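Side-chain contacts in Rep protein (Adeno-associated virus - 5, PDB 1M55), which probably nicks viral DNA at the replication origin, being the metal-binding endonuclease domain that starts rolling-circle-type replication: residues 11-15 with 16-20; 61-64 with 65-69. All blocks are in the same frame, centred on the assembly; numbering follows the deposited sequence.

Contact 1. Residues 11-15 with 16-20; sequences VPFDV and EEHLP
D14 opens an Asx turn in the loop between strand 3-10 and helix 24-32, and the chain from D14 to L19 closes on itself as a single compact turn. One carboxylate oxygen of D14 serves two backbone amides. OD2 takes the N of E16 at 3.0 Å on its anti lone pair, and the N of E17 reaches the same atom from above the carboxylate plane, in a nearly straight bond. CG of D14 stands opposite the backbone N (chi1 -164°), which turns the carboxylate toward the N-H groups of E16 and E17. The backbone O of the same residue is also shared, accepting from H18 N at 2.7 Å and from L19 N at 2.9 Å, so D14 ties the turn together by both its side chain and its carbonyl. A water lies within hydrogen-bonding distance of D14 OD1 and E16 OE1, between the two acidic groups.

The imidazole of H18 turns back toward the amides of F13 and D14. Its ND1 accepts from F13 N at 3.1 Å, near the ring plane (N-H...N angle 171°), and from D14 N well out of that plane; a neutral ring would therefore probably carry its proton on NE2. CB of D14 lies over one imidazole face, 3.8 Å from the ring centroid, in a CH-pi contact. The edge of H18 points in turn at the face of F13, a T-shaped pair with planes 80° apart and H18 CE1 3.6 Å from F13 CE2. Next to this, P12 CB packs on the branch of L19, at 4.1 Å from its CG; L19 also reaches F26 of the following helix. The arrangement is an Asx turn overlapping backbone i to i+4 and i to i+5 turns, with a histidine accepting the amides at its entrance, in a strand-to-helix connection of the Rep nuclease fold.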
ATOM      1  N   VAL A  11      -6.399  -3.015   5.288  1.00  8.53           N
ATOM      2  CA  VAL A  11      -5.616  -3.571   6.391  1.00  9.45           C
ATOM      3  C   VAL A  11      -6.422  -4.079   7.591  1.00  9.77           C
ATOM      4  O   VAL A  11      -7.036  -3.294   8.317  1.00  9.23           O
ATOM      5  CB  VAL A  11      -4.557  -2.533   6.867  1.00  9.35           C
ATOM      6  CG1 VAL A  11      -3.736  -3.079   8.022  1.00  9.31           C
ATOM      7  CG2 VAL A  11      -3.646  -2.159   5.711  1.00  9.49           C
ATOM      8  N   PRO A  12      -6.410  -5.406   7.821  1.00 10.68           N
ATOM      9  CA  PRO A  12      -7.135  -6.020   8.938  1.00 11.92           C
ATOM     10  C   PRO A  12      -6.330  -5.844  10.230  1.00 12.51           C
ATOM     11  O   PRO A  12      -5.110  -5.997  10.220  1.00 12.76           O
ATOM     12  CB  PRO A  12      -7.191  -7.503   8.540  1.00 12.01           C
ATOM     13  CG  PRO A  12      -6.811  -7.529   7.063  1.00 11.69           C
ATOM     14  CD  PRO A  12      -5.793  -6.444   6.981  1.00 10.54           C
ATOM     15  N   PHE A  13      -7.007  -5.548  11.336  1.00 12.65           N
ATOM     16  CA  PHE A  13      -6.319  -5.366  12.616  1.00 13.41           C
ATOM     17  C   PHE A  13      -7.195  -5.648  13.841  1.00 13.08           C
ATOM     18  O   PHE A  13      -6.686  -5.899  14.931  1.00 13.41           O
ATOM     19  CB  PHE A  13      -5.755  -3.939  12.718  1.00 13.92           C
ATOM     20  CG  PHE A  13      -6.811  -2.870  12.825  1.00 14.83           C
ATOM     21  CD1 PHE A  13      -7.332  -2.504  14.065  1.00 15.63           C
ATOM     22  CD2 PHE A  13      -7.300  -2.245  11.687  1.00 15.70           C
ATOM     23  CE1 PHE A  13      -8.325  -1.536  14.168  1.00 16.10           C
ATOM     24  CE2 PHE A  13      -8.292  -1.275  11.778  1.00 15.99           C
ATOM     25  CZ  PHE A  13      -8.806  -0.920  13.022  1.00 16.30           C
ATOM     26  N   ASP A  14      -8.509  -5.565  13.664  1.00 13.14           N
ATOM     27  CA  ASP A  14      -9.466  -5.774  14.752  1.00 12.85           C
ATOM     28  C   ASP A  14      -9.741  -7.266  14.913  1.00 12.76           C
ATOM     29  O   ASP A  14     -10.313  -7.886  14.013  1.00 12.79           O
ATOM     30  CB  ASP A  14     -10.759  -5.028  14.408  1.00 14.78           C
ATOM     31  CG  ASP A  14     -11.670  -4.837  15.600  1.00 22.07           C
ATOM     32  OD1 ASP A  14     -11.969  -3.671  15.921  1.00 28.64           O
ATOM     33  OD2 ASP A  14     -12.117  -5.833  16.195  1.00 20.05           O
ATOM     34  N   VAL A  15      -9.382  -7.834  16.064  1.00 13.51           N
ATOM     35  CA  VAL A  15      -9.583  -9.265  16.297  1.00 15.05           C
ATOM     36  C   VAL A  15     -11.040  -9.716  16.305  1.00 16.13           C
ATOM     37  O   VAL A  15     -11.326 -10.897  16.116  1.00 17.77           O
ATOM     38  CB  VAL A  15      -8.876  -9.768  17.587  1.00 15.65           C
ATOM     39  CG1 VAL A  15      -7.385  -9.482  17.513  1.00 15.96           C
ATOM     40  CG2 VAL A  15      -9.494  -9.140  18.827  1.00 16.08           C
ATOM     41  N   GLU A  16     -11.964  -8.793  16.542  1.00 15.66           N
ATOM     42  CA  GLU A  16     -13.371  -9.164  16.538  1.00 15.81           C
ATOM     43  C   GLU A  16     -13.992  -8.971  15.155  1.00 16.00           C
ATOM     44  O   GLU A  16     -14.582  -9.893  14.587  1.00 17.29           O
ATOM     45  CB  GLU A  16     -14.162  -8.345  17.563  1.00 16.17           C
ATOM     46  CG  GLU A  16     -15.614  -8.785  17.636  1.00 17.36           C
ATOM     47  CD  GLU A  16     -16.557  -7.730  18.174  1.00 21.48           C
ATOM     48  OE1 GLU A  16     -16.131  -6.587  18.427  1.00 26.65           O
ATOM     49  OE2 GLU A  16     -17.746  -8.054  18.326  1.00 19.24           O
ATOM     50  N   GLU A  17     -13.838  -7.763  14.621  1.00 15.24           N
ATOM     51  CA  GLU A  17     -14.391  -7.386  13.325  1.00 15.27           C
ATOM     52  C   GLU A  17     -13.645  -7.889  12.091  1.00 15.40           C
ATOM     53  O   GLU A  17     -14.255  -8.102  11.041  1.00 16.86           O
ATOM     54  CB  GLU A  17     -14.474  -5.861  13.233  1.00 17.24           C
ATOM     55  CG  GLU A  17     -15.490  -5.218  14.150  1.00 28.04           C
ATOM     56  CD  GLU A  17     -16.913  -5.428  13.675  1.00 48.99           C
ATOM     57  OE1 GLU A  17     -17.193  -5.156  12.486  1.00 55.80           O
ATOM     58  OE2 GLU A  17     -17.751  -5.862  14.493  1.00 60.10           O
ATOM     59  N   HIS A  18     -12.332  -8.050  12.201  1.00 12.68           N
ATOM     60  CA  HIS A  18     -11.534  -8.457  11.051  1.00 11.37           C
ATOM     61  C   HIS A  18     -10.879  -9.824  11.123  1.00 10.52           C
ATOM     62  O   HIS A  18     -10.850 -10.546  10.127  1.00 10.25           O
ATOM     63  CB  HIS A  18     -10.406  -7.447  10.804  1.00 11.12           C
ATOM     64  CG  HIS A  18     -10.862  -6.026  10.677  1.00 10.83           C
ATOM     65  ND1 HIS A  18     -10.053  -4.961  11.004  1.00 10.68           N
ATOM     66  CD2 HIS A  18     -12.030  -5.494  10.248  1.00 11.10           C
ATOM     67  CE1 HIS A  18     -10.701  -3.831  10.785  1.00 10.71           C
ATOM     68  NE2 HIS A  18     -11.903  -4.129  10.325  1.00 10.96           N
ATOM     69  N   LEU A  19     -10.342 -10.170  12.287  1.00  9.88           N
ATOM     70  CA  LEU A  19      -9.603 -11.418  12.432  1.00  9.74           C
ATOM     71  C   LEU A  19     -10.040 -12.394  13.522  1.00  9.71           C
ATOM     72  O   LEU A  19      -9.211 -12.850  14.319  1.00  9.30           O
ATOM     73  CB  LEU A  19      -8.121 -11.078  12.623  1.00  9.75           C
ATOM     74  CG  LEU A  19      -7.476 -10.284  11.485  1.00 10.21           C
ATOM     75  CD1 LEU A  19      -6.225  -9.584  11.979  1.00 10.99           C
ATOM     76  CD2 LEU A  19      -7.178 -11.214  10.318  1.00  9.51           C
ATOM     77  N   PRO A  20     -11.339 -12.735  13.575  1.00  9.60           N
ATOM     78  CA  PRO A  20     -11.776 -13.676  14.609  1.00  9.33           C
ATOM     79  C   PRO A  20     -11.017 -15.005  14.484  1.00  9.21           C
ATOM     80  O   PRO A  20     -10.806 -15.511  13.379  1.00  9.13           O
ATOM     81  CB  PRO A  20     -13.273 -13.841  14.313  1.00  9.87           C
ATOM     82  CG  PRO A  20     -13.380 -13.548  12.843  1.00 10.50           C
ATOM     83  CD  PRO A  20     -12.456 -12.370  12.686  1.00  9.98           C
TER
HETATM   84  O   HOH W   1     -14.584  -4.161  17.363  1.00 31.67           O

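Contact 2. Residues 61-64 with 65-69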
ATOM      1  N   ARG A  61       5.610  -5.516   2.376  1.00  6.32           N
ATOM      2  CA  ARG A  61       6.794  -6.310   2.061  1.00  5.58           C
ATOM      3  C   ARG A  61       6.443  -7.695   1.520  1.00  6.06           C
ATOM      4  O   ARG A  61       6.988  -8.124   0.505  1.00  6.73           O
ATOM      5  CB  ARG A  61       7.712  -6.417   3.277  1.00  6.74           C
ATOM      6  CG  ARG A  61       8.313  -5.084   3.703  1.00  7.03           C
ATOM      7  CD  ARG A  61       9.164  -5.255   4.953  1.00  8.38           C
ATOM      8  NE  ARG A  61       9.659  -3.985   5.479  1.00  7.88           N
ATOM      9  CZ  ARG A  61      10.791  -3.402   5.097  1.00 10.25           C
ATOM     10  NH1 ARG A  61      11.559  -3.964   4.176  1.00 10.91           N
ATOM     11  NH2 ARG A  61      11.171  -2.266   5.665  1.00 12.93           N
ATOM     12  N   VAL A  62       5.524  -8.394   2.179  1.00  6.58           N
ATOM     13  CA  VAL A  62       5.134  -9.724   1.718  1.00  6.90           C
ATOM     14  C   VAL A  62       4.549  -9.650   0.301  1.00  7.59           C
ATOM     15  O   VAL A  62       4.867 -10.481  -0.561  1.00  7.89           O
ATOM     16  CB  VAL A  62       4.133 -10.395   2.689  1.00  7.26           C
ATOM     17  CG1 VAL A  62       3.576 -11.678   2.076  1.00  7.55           C
ATOM     18  CG2 VAL A  62       4.834 -10.706   4.015  1.00  7.33           C
ATOM     19  N   PHE A  63       3.743  -8.621   0.055  1.00  7.41           N
ATOM     20  CA  PHE A  63       3.123  -8.411  -1.248  1.00  7.24           C
ATOM     21  C   PHE A  63       4.205  -8.217  -2.306  1.00  7.50           C
ATOM     22  O   PHE A  63       4.210  -8.900  -3.331  1.00  7.90           O
ATOM     23  CB  PHE A  63       2.215  -7.170  -1.196  1.00  7.76           C
ATOM     24  CG  PHE A  63       1.445  -6.913  -2.469  1.00  8.75           C
ATOM     25  CD1 PHE A  63       0.082  -7.184  -2.533  1.00 10.09           C
ATOM     26  CD2 PHE A  63       2.076  -6.391  -3.597  1.00  9.30           C
ATOM     27  CE1 PHE A  63      -0.640  -6.942  -3.705  1.00 10.73           C
ATOM     28  CE2 PHE A  63       1.364  -6.147  -4.770  1.00 10.09           C
ATOM     29  CZ  PHE A  63       0.003  -6.423  -4.822  1.00 10.36           C
ATOM     30  N   LEU A  64       5.123  -7.290  -2.052  1.00  7.48           N
ATOM     31  CA  LEU A  64       6.190  -6.993  -3.003  1.00  7.85           C
ATOM     32  C   LEU A  64       7.115  -8.163  -3.291  1.00  8.55           C
ATOM     33  O   LEU A  64       7.487  -8.387  -4.440  1.00  8.83           O
ATOM     34  CB  LEU A  64       7.000  -5.775  -2.546  1.00  7.94           C
ATOM     35  CG  LEU A  64       6.213  -4.458  -2.550  1.00  8.68           C
ATOM     36  CD1 LEU A  64       7.017  -3.357  -1.877  1.00  8.50           C
ATOM     37  CD2 LEU A  64       5.833  -4.073  -3.973  1.00 10.02           C
ATOM     38  N   TYR A  65       7.479  -8.916  -2.257  1.00  8.96           N
ATOM     39  CA  TYR A  65       8.369 -10.058  -2.439  1.00 10.32           C
ATOM     40  C   TYR A  65       7.693 -11.120  -3.299  1.00 10.04           C
ATOM     41  O   TYR A  65       8.319 -11.700  -4.191  1.00 10.65           O
ATOM     42  CB  TYR A  65       8.808 -10.627  -1.081  1.00 12.18           C
ATOM     43  CG  TYR A  65       9.577  -9.633  -0.221  1.00 13.65           C
ATOM     44  CD1 TYR A  65       9.820  -9.887   1.132  1.00 14.61           C
ATOM     45  CD2 TYR A  65      10.008  -8.410  -0.746  1.00 14.07           C
ATOM     46  CE1 TYR A  65      10.467  -8.945   1.935  1.00 15.03           C
ATOM     47  CE2 TYR A  65      10.651  -7.462   0.051  1.00 15.81           C
ATOM     48  CZ  TYR A  65      10.874  -7.736   1.387  1.00 18.48           C
ATOM     49  OH  TYR A  65      11.485  -6.784   2.175  1.00 22.40           O
ATOM     50  N   GLU A  66       6.400 -11.329  -3.074  1.00  9.42           N
ATOM     51  CA  GLU A  66       5.643 -12.307  -3.845  1.00 10.36           C
ATOM     52  C   GLU A  66       5.509 -11.798  -5.286  1.00 10.85           C
ATOM     53  O   GLU A  66       5.623 -12.569  -6.240  1.00 12.14           O
ATOM     54  CB  GLU A  66       4.271 -12.530  -3.208  1.00 12.28           C
ATOM     55  CG  GLU A  66       3.632 -13.883  -3.508  1.00 19.74           C
ATOM     56  CD  GLU A  66       4.391 -15.070  -2.916  1.00 24.78           C
ATOM     57  OE1 GLU A  66       5.257 -14.887  -2.024  1.00 18.02           O
ATOM     58  OE2 GLU A  66       4.102 -16.204  -3.343  1.00 27.46           O
ATOM     59  N   TRP A  67       5.313 -10.493  -5.440  1.00 10.50           N
ATOM     60  CA  TRP A  67       5.201  -9.889  -6.768  1.00 10.82           C
ATOM     61  C   TRP A  67       6.518 -10.091  -7.523  1.00 11.11           C
ATOM     62  O   TRP A  67       6.514 -10.462  -8.699  1.00 11.90           O
ATOM     63  CB  TRP A  67       4.894  -8.395  -6.658  1.00 10.90           C
ATOM     64  CG  TRP A  67       4.654  -7.730  -7.981  1.00 11.29           C
ATOM     65  CD1 TRP A  67       5.599  -7.334  -8.880  1.00 11.66           C
ATOM     66  CD2 TRP A  67       3.385  -7.368  -8.547  1.00 12.00           C
ATOM     67  NE1 TRP A  67       5.002  -6.747  -9.967  1.00 12.07           N
ATOM     68  CE2 TRP A  67       3.644  -6.753  -9.792  1.00 12.47           C
ATOM     69  CE3 TRP A  67       2.054  -7.500  -8.122  1.00 12.83           C
ATOM     70  CZ2 TRP A  67       2.622  -6.269 -10.621  1.00 13.18           C
ATOM     71  CZ3 TRP A  67       1.034  -7.017  -8.949  1.00 13.32           C
ATOM     72  CH2 TRP A  67       1.329  -6.408 -10.183  1.00 13.44           C
ATOM     73  N   ASN A  68       7.638  -9.876  -6.831  1.00 10.73           N
ATOM     74  CA  ASN A  68       8.963 -10.038  -7.432  1.00 12.05           C
ATOM     75  C   ASN A  68       9.153 -11.466  -7.937  1.00 13.92           C
ATOM     76  O   ASN A  68       9.864 -11.693  -8.915  1.00 14.96           O
ATOM     77  CB  ASN A  68      10.077  -9.705  -6.425  1.00 12.19           C
ATOM     78  CG  ASN A  68      10.126  -8.224  -6.037  1.00 11.56           C
ATOM     79  OD1 ASN A  68      10.800  -7.862  -5.071  1.00 16.39           O
ATOM     80  ND2 ASN A  68       9.433  -7.371  -6.779  1.00  7.46           N
ATOM     81  N   LYS A  69       8.544 -12.432  -7.257  1.00 14.17           N
ATOM     82  CA  LYS A  69       8.645 -13.828  -7.677  1.00 15.57           C
ATOM     83  C   LYS A  69       8.061 -13.973  -9.085  1.00 16.25           C
ATOM     84  O   LYS A  69       8.641 -14.643  -9.943  1.00 17.18           O
ATOM     85  CB  LYS A  69       7.886 -14.738  -6.710  1.00 17.32           C
ATOM     86  CG  LYS A  69       7.923 -16.211  -7.093  1.00 21.16           C
ATOM     87  CD  LYS A  69       7.004 -17.038  -6.222  1.00 23.73           C
ATOM     88  CE  LYS A  69       5.567 -16.621  -6.413  1.00 26.97           C
ATOM     89  NZ  LYS A  69       4.631 -17.578  -5.775  1.00 32.36           N
TER
HETATM   90  O   HOH W   2       5.985 -12.962  -0.021  1.00 21.25           O
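One face of the Y65 ring is covered by the carbonyl O of R61, 3.1 Å from Y65 CG and displaced toward the rim of the ring, and R61 CB follows at 3.9 Å from Y65 CZ. The R61 side chain runs alongside the ring in the same direction, so that Y65 OH comes to the edge of the guanidinium, near its plane, 3.5 Å from NH1. The two planes stand 62° apart, and the stronger polar partner of R61 is D57, one helical turn earlier, which forms a salt bridge with NE.

On another side of the helix F63 and W67 also point the same way. Their rings meet rim to rim, with F63 CE2 3.7 Å from W67 CE3 and planes only 17° apart, and neither covers the other's face. Both have CG anti to the backbone N (chi1 -176° in F63), which sends the rings off the helix into the core, against V94 of strand 88-95 and residues of helix 101-118.

Backbone bonds of the i to i+4 kind join the two halves, for example Y65 N to R61 O at 2.9 Å and W67 N to F63 O. A water donates to both V62 O and E66 OE1, V62 O already accepting from E66 N, and the other carboxylate oxygen, OE2, forms a salt bridge with K69 NZ at 2.8 Å. Polar and ionic pairs thus occupy the exposed side and aromatics the buried one, the pattern of an amphipathic alpha helix packed on the antiparallel sheet of the Rep nuclease domain.

How the contacts relate
Contact 1 comes first along the chain, in the loop leaving strand 3-10, and contact 2 follows within helix 50-71. Their centres are 23 Å apart and their nearest atoms about 10 Å, so they do not touch. Helix 50-71 nevertheless joins them: its earlier turns receive the loop, V11 resting on V55 and P12 on I59, while its later turns carry contact 2. Strand 3-10 is a second link, since it leads into contact 1 and supplies V7 and Y5 to F63 and W67. Contact 2 packs on the antiparallel sheet, whose strand 88-95 supplies H89 and H91, binding one zinc ion with E82, and E95, binding another with Q73; contact 1 lies in a peripheral loop.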